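KLLA0E08119p (Kluyveromyces lactis, PDB 3VA7) probably carboxylates urea to urea-1-carboxylate at the expense of ATP, using a biotin carried on the chain itself, in the allophanate route of urea breakdown. Local coordinates at residues 331-336 and 355-360; 946-951 and 1177-1182. All coordinates share one frame; numbering follows the deposited sequence.

The two contacts belong to different working parts of this urea carboxylase portion of a larger protein and lie on opposite sides of the chain's centre, their centres 70 Å apart and nearest atoms about 55 Å apart. Contact 1 (331-336 with 355-360) joins pieces of the biotin carboxylase region that are close in sequence. Contact 2 (946-951 with 1177-1182) joins segments 226 residues apart in sequence and docks the biotin-carrying domain against the carboxyltransferase; there the side chain of I950 is about 7 Å from the bound biotin group, whose pocket includes K1202. The spacing fits a biotin enzyme whose carrier is expected to travel between two separate reaction centres, here captured at the second.

Contact 1 of 2, residues 331-336 and 355-360; sequences MVTGLD and TKIEVS
V332 and S360 meet through the backbone: the amide of S360 gives a weak, bent hydrogen bond to V332 O at 2.8 Å, with 122° at the hydrogen. V359 CA, 3.3 Å from V332 O, adds a CA-H...O contact to the same carbonyl, and T333 CA makes another to E358 O at 3.6 Å. V332 and V359 lie alongside each other, CG2 to CG2 at 4.1 Å, while the methyl CG2 of T333 meets CG2 of I357 at an oblique crossing. Farther along, L335 sends CD1 to I357 CG1, 4.2 Å away. The contact lays the C-terminal turn of helix 326-333 against the loop that follows helix 337-345 and leads into strand 362-372, within the biotin carboxylase region. Glycine suits position 334, where the chain leaves the helix with positive phi (78°). T333 can offer its methyl because its hydroxyl turns back within its own chain: OG1 sits between the backbone N and carbonyl carbon (chi1 64°), bonded to T329 O and weakly to the amide of L335. Behind the apolar row, strand 249-261 supplies I250 and I252 to back I357 and L335, and D336 caps the next helix while forming salt bridges to R45 and R52.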
loop_
_atom_site.group_PDB
_atom_site.type_symbol
_atom_site.label_atom_id
_atom_site.label_comp_id
_atom_site.label_asym_id
_atom_site.label_seq_id
_atom_site.Cartn_x
_atom_site.Cartn_y
_atom_site.Cartn_z
ATOM N N MET A 331 -28.906 -11.522 -21.416
ATOM C CA MET A 331 -29.201 -10.130 -21.573
ATOM C C MET A 331 -30.225 -10.099 -22.679
ATOM O O MET A 331 -31.257 -9.409 -22.551
ATOM C CB MET A 331 -27.958 -9.292 -21.961
ATOM C CG MET A 331 -26.935 -9.082 -20.866
ATOM S SD MET A 331 -27.402 -7.768 -19.708
ATOM C CE MET A 331 -28.110 -8.897 -18.488
ATOM N N VAL A 332 -29.956 -10.814 -23.773
ATOM C CA VAL A 332 -30.853 -10.671 -24.932
ATOM C C VAL A 332 -32.238 -11.367 -24.823
ATOM O O VAL A 332 -33.156 -11.029 -25.576
ATOM C CB VAL A 332 -30.175 -10.961 -26.253
ATOM C CG1 VAL A 332 -28.903 -10.169 -26.318
ATOM C CG2 VAL A 332 -29.894 -12.447 -26.401
ATOM N N THR A 333 -32.408 -12.253 -23.838
ATOM C CA THR A 333 -33.650 -13.033 -23.701
ATOM C C THR A 333 -34.400 -12.692 -22.389
ATOM O O THR A 333 -35.609 -12.835 -22.295
ATOM C CB THR A 333 -33.311 -14.547 -23.775
ATOM O OG1 THR A 333 -32.495 -14.929 -22.668
ATOM C CG2 THR A 333 -32.494 -14.857 -25.047
ATOM N N GLY A 334 -33.659 -12.190 -21.390
ATOM C CA GLY A 334 -34.193 -11.861 -20.077
ATOM C C GLY A 334 -34.375 -13.109 -19.244
ATOM O O GLY A 334 -35.108 -13.086 -18.250
ATOM N N LEU A 335 -33.770 -14.226 -19.665
ATOM C CA LEU A 335 -33.881 -15.473 -18.917
ATOM C C LEU A 335 -32.793 -15.574 -17.889
ATOM O O LEU A 335 -31.682 -15.146 -18.114
ATOM C CB LEU A 335 -33.773 -16.690 -19.839
ATOM C CG LEU A 335 -34.898 -16.829 -20.878
ATOM C CD1 LEU A 335 -34.698 -18.130 -21.639
ATOM C CD2 LEU A 335 -36.282 -16.732 -20.272
ATOM N N ASP A 336 -33.111 -16.136 -16.743
ATOM C CA ASP A 336 -32.082 -16.460 -15.817
ATOM C C ASP A 336 -31.841 -17.979 -16.018
ATOM O O ASP A 336 -32.627 -18.821 -15.546
ATOM C CB ASP A 336 -32.534 -16.089 -14.407
ATOM C CG ASP A 336 -31.548 -16.516 -13.321
ATOM O OD1 ASP A 336 -31.703 -15.994 -12.185
ATOM O OD2 ASP A 336 -30.642 -17.382 -13.567
ATOM N N THR A 355 -42.925 -22.352 -24.752
ATOM C CA THR A 355 -42.009 -21.329 -24.314
ATOM C C THR A 355 -41.575 -20.548 -25.561
ATOM O O THR A 355 -40.998 -21.108 -26.482
ATOM C CB THR A 355 -40.838 -21.956 -23.513
ATOM O OG1 THR A 355 -41.373 -22.839 -22.524
ATOM C CG2 THR A 355 -40.002 -20.891 -22.770
ATOM N N LYS A 356 -41.918 -19.263 -25.596
ATOM C CA LYS A 356 -41.574 -18.374 -26.704
ATOM C C LYS A 356 -40.341 -17.566 -26.292
ATOM O O LYS A 356 -40.412 -16.719 -25.386
ATOM C CB LYS A 356 -42.744 -17.439 -26.953
ATOM C CG LYS A 356 -42.693 -16.644 -28.254
ATOM C CD LYS A 356 -43.967 -15.725 -28.389
ATOM C CE LYS A 356 -43.862 -14.661 -29.526
ATOM N NZ LYS A 356 -44.118 -15.225 -30.898
ATOM N N ILE A 357 -39.204 -17.814 -26.929
ATOM C CA ILE A 357 -38.023 -17.021 -26.631
ATOM C C ILE A 357 -37.855 -15.808 -27.569
ATOM O O ILE A 357 -37.780 -15.971 -28.791
ATOM C CB ILE A 357 -36.797 -17.920 -26.556
ATOM C CG1 ILE A 357 -36.862 -18.642 -25.206
ATOM C CG2 ILE A 357 -35.517 -17.093 -26.671
ATOM C CD1 ILE A 357 -36.204 -19.910 -25.149
ATOM N N GLU A 358 -37.859 -14.597 -27.004
ATOM C CA GLU A 358 -37.545 -13.380 -27.774
ATOM C C GLU A 358 -36.185 -12.757 -27.512
ATOM O O GLU A 358 -35.858 -12.347 -26.402
ATOM C CB GLU A 358 -38.641 -12.303 -27.688
ATOM C CG GLU A 358 -39.442 -12.265 -26.387
ATOM C CD GLU A 358 -40.977 -12.183 -26.647
ATOM O OE1 GLU A 358 -41.703 -11.750 -25.707
ATOM O OE2 GLU A 358 -41.442 -12.550 -27.791
ATOM N N VAL A 359 -35.417 -12.656 -28.583
ATOM C CA VAL A 359 -34.107 -12.053 -28.524
ATOM C C VAL A 359 -34.247 -10.598 -28.879
ATOM O O VAL A 359 -34.910 -10.234 -29.847
ATOM C CB VAL A 359 -33.105 -12.766 -29.406
ATOM C CG1 VAL A 359 -33.798 -13.358 -30.534
ATOM C CG2 VAL A 359 -32.055 -11.807 -29.877
ATOM N N SER A 360 -33.587 -9.768 -28.089
ATOM C CA SER A 360 -33.909 -8.371 -28.000
ATOM C C SER A 360 -32.606 -7.635 -27.832
ATOM O O SER A 360 -31.965 -7.697 -26.785
ATOM C CB SER A 360 -34.802 -8.197 -26.790
ATOM O OG SER A 360 -35.375 -6.923 -26.766
#

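Contact 2 of 2, residues 946-951 and 1177-1182; sequences YRETIR and RFWKPV
Two hydrogen bonds tie the end of helix 937-949 to strand 1176-1181, one made by E948 with its side chain and one with its backbone. The indole NE1 of W1179 reaches E948 OE1 at 3.1 Å along a nearly straight line (164°); the oxygen lies close to the ring plane, and NE1 meets it from the carboxylate's anti side, somewhat out of the carboxylate plane. Carboxylate and indole planes stand 77° apart. R1177, extended from CG to NE, gives NH1 to E948 O at 3.3 Å, its long arm reaching a carbonyl at the C-terminal end of the helix. T949 O lies above one face of that guanidinium, too poorly angled to count as a bond.

The chief apolar contact is a CH-pi interaction: T949 CG2 sits over the five-membered ring of W1179, 3.5 Å from its centroid. Threonine suits this place, since its methyl can face the indole while OG1 bonds to R945 O within the helix. On the opposite face of the indole runs CE of K1180. W1179 and K1180 both face I1197 in a classic beta bulge, and the lysine's NZ approaches E948 OE1 in a long salt bridge of 3.8 Å. A leucine in place of W1179 would probably leave E948 OE1 without its NE1-H partner and the T949 methyl without an aromatic face to rest on.

These residues join the carboxyltransferase to the biotin-carrying domain. E948 OE1 is shared by a neutral donor and a distant ammonium, which should help to keep the carboxylate ionised, while the positive charge of R1177 is probably stabilised at the helix's C-terminal end, where backbone carbonyls carry partial negative charge.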
loop_
_atom_site.group_PDB
_atom_site.type_symbol
_atom_site.label_atom_id
_atom_site.label_comp_id
_atom_site.label_asym_id
_atom_site.label_seq_id
_atom_site.Cartn_x
_atom_site.Cartn_y
_atom_site.Cartn_z
ATOM N N TYR A 946 18.012 -4.931 17.173
ATOM C CA TYR A 946 18.608 -3.706 17.647
ATOM C C TYR A 946 19.928 -4.016 18.389
ATOM O O TYR A 946 20.926 -3.307 18.245
ATOM C CB TYR A 946 17.595 -2.954 18.501
ATOM C CG TYR A 946 18.128 -1.708 19.024
ATOM C CD1 TYR A 946 18.160 -0.564 18.222
ATOM C CD2 TYR A 946 18.682 -1.658 20.308
ATOM C CE1 TYR A 946 18.721 0.641 18.706
ATOM C CE2 TYR A 946 19.235 -0.467 20.806
ATOM C CZ TYR A 946 19.234 0.672 19.992
ATOM O OH TYR A 946 19.734 1.860 20.479
ATOM N N ARG A 947 19.925 -5.109 19.143
ATOM C CA ARG A 947 21.148 -5.568 19.831
ATOM C C ARG A 947 22.268 -5.953 18.879
ATOM O O ARG A 947 23.420 -5.720 19.179
ATOM C CB ARG A 947 20.871 -6.706 20.825
ATOM C CG ARG A 947 20.135 -6.241 22.049
ATOM C CD ARG A 947 19.902 -7.387 23.067
ATOM N NE ARG A 947 19.189 -8.538 22.496
ATOM C CZ ARG A 947 19.816 -9.632 22.051
ATOM N NH1 ARG A 947 21.163 -9.713 22.125
ATOM N NH2 ARG A 947 19.103 -10.634 21.532
ATOM N N GLU A 948 21.918 -6.533 17.743
ATOM C CA GLU A 948 22.952 -7.031 16.891
ATOM C C GLU A 948 23.334 -6.050 15.786
ATOM O O GLU A 948 24.385 -6.214 15.148
ATOM C CB GLU A 948 22.796 -8.545 16.499
ATOM C CG GLU A 948 21.462 -8.948 15.988
ATOM C CD GLU A 948 21.191 -10.445 15.888
ATOM O OE1 GLU A 948 20.703 -10.807 14.795
ATOM O OE2 GLU A 948 21.347 -11.229 16.865
ATOM N N THR A 949 22.557 -4.965 15.603
ATOM C CA THR A 949 22.880 -4.075 14.485
ATOM C C THR A 949 23.338 -2.709 14.903
ATOM O O THR A 949 23.914 -2.002 14.083
ATOM C CB THR A 949 21.733 -3.883 13.521
ATOM O OG1 THR A 949 20.688 -3.194 14.215
ATOM C CG2 THR A 949 21.250 -5.212 12.980
ATOM N N ILE A 950 23.065 -2.316 16.147
ATOM C CA ILE A 950 23.201 -0.886 16.509
ATOM C C ILE A 950 23.845 -0.645 17.854
ATOM O O ILE A 950 24.855 0.042 17.922
ATOM C CB ILE A 950 21.825 -0.128 16.464
ATOM C CG1 ILE A 950 21.345 0.005 15.026
ATOM C CG2 ILE A 950 21.892 1.241 17.199
ATOM C CD1 ILE A 950 19.982 0.802 14.869
ATOM N N ARG A 951 23.221 -1.188 18.906
ATOM C CA ARG A 951 23.701 -1.079 20.256
ATOM C C ARG A 951 23.407 -2.373 21.011
ATOM O O ARG A 951 22.228 -2.695 21.252
ATOM C CB ARG A 951 22.998 0.053 20.982
ATOM C CG ARG A 951 23.641 0.339 22.326
ATOM C CD ARG A 951 23.371 1.755 22.760
ATOM N NE ARG A 951 23.933 2.007 24.084
ATOM C CZ ARG A 951 24.104 3.205 24.633
ATOM N NH1 ARG A 951 23.785 4.305 23.964
ATOM N NH2 ARG A 951 24.619 3.312 25.850
ATOM N N ARG A 1177 27.044 -1.532 8.102
ATOM C CA ARG A 1177 27.702 -2.218 9.198
ATOM C C ARG A 1177 27.333 -3.680 9.132
ATOM O O ARG A 1177 26.136 -4.006 8.983
ATOM C CB ARG A 1177 27.210 -1.678 10.533
ATOM C CG ARG A 1177 27.927 -2.211 11.821
ATOM C CD ARG A 1177 27.384 -1.449 13.027
ATOM N NE ARG A 1177 27.445 -2.143 14.325
ATOM C CZ ARG A 1177 26.965 -3.366 14.586
ATOM N NH1 ARG A 1177 26.390 -4.155 13.626
ATOM N NH2 ARG A 1177 27.088 -3.822 15.844
ATOM N N PHE A 1178 28.340 -4.562 9.283
ATOM C CA PHE A 1178 28.152 -6.007 9.091
ATOM C C PHE A 1178 27.292 -6.563 10.173
ATOM O O PHE A 1178 27.577 -6.428 11.363
ATOM C CB PHE A 1178 29.508 -6.712 9.047
ATOM C CG PHE A 1178 29.440 -8.203 8.773
ATOM C CD1 PHE A 1178 29.774 -8.703 7.516
ATOM C CD2 PHE A 1178 29.074 -9.111 9.793
ATOM C CE1 PHE A 1178 29.753 -10.086 7.265
ATOM C CE2 PHE A 1178 29.033 -10.473 9.547
ATOM C CZ PHE A 1178 29.399 -10.960 8.278
ATOM N N TRP A 1179 26.231 -7.213 9.743
ATOM C CA TRP A 1179 25.222 -7.718 10.653
ATOM C C TRP A 1179 25.562 -9.136 11.087
ATOM O O TRP A 1179 25.853 -9.372 12.274
ATOM C CB TRP A 1179 23.876 -7.677 9.953
ATOM C CG TRP A 1179 22.671 -8.041 10.812
ATOM C CD1 TRP A 1179 22.664 -8.765 11.972
ATOM C CD2 TRP A 1179 21.297 -7.722 10.526
ATOM N NE1 TRP A 1179 21.375 -8.878 12.444
ATOM C CE2 TRP A 1179 20.515 -8.267 11.568
ATOM C CE3 TRP A 1179 20.658 -7.015 9.496
ATOM C CZ2 TRP A 1179 19.123 -8.142 11.618
ATOM C CZ3 TRP A 1179 19.254 -6.871 9.560
ATOM C CH2 TRP A 1179 18.507 -7.451 10.619
ATOM N N LYS A 1180 25.538 -10.061 10.125
ATOM C CA LYS A 1180 25.684 -11.498 10.386
ATOM C C LYS A 1180 25.903 -12.265 9.058
ATOM O O LYS A 1180 25.469 -11.787 7.978
ATOM C CB LYS A 1180 24.453 -12.053 11.134
ATOM C CG LYS A 1180 23.168 -12.030 10.306
ATOM C CD LYS A 1180 22.025 -12.693 11.002
ATOM C CE LYS A 1180 20.730 -12.067 10.549
ATOM N NZ LYS A 1180 19.698 -12.380 11.530
ATOM N N PRO A 1181 26.566 -13.437 9.110
ATOM C CA PRO A 1181 26.727 -14.147 7.831
ATOM C C PRO A 1181 25.506 -14.998 7.520
ATOM O O PRO A 1181 24.765 -15.321 8.421
ATOM C CB PRO A 1181 27.950 -15.029 8.080
ATOM C CG PRO A 1181 27.932 -15.315 9.564
ATOM C CD PRO A 1181 27.233 -14.145 10.227
ATOM N N VAL A 1182 25.280 -15.333 6.259
ATOM C CA VAL A 1182 24.239 -16.301 5.909
ATOM C C VAL A 1182 24.806 -17.733 5.812
ATOM O O VAL A 1182 24.334 -18.657 6.502
ATOM C CB VAL A 1182 23.542 -15.936 4.570
ATOM C CG1 VAL A 1182 22.524 -17.076 4.117
ATOM C CG2 VAL A 1182 22.876 -14.564 4.691
#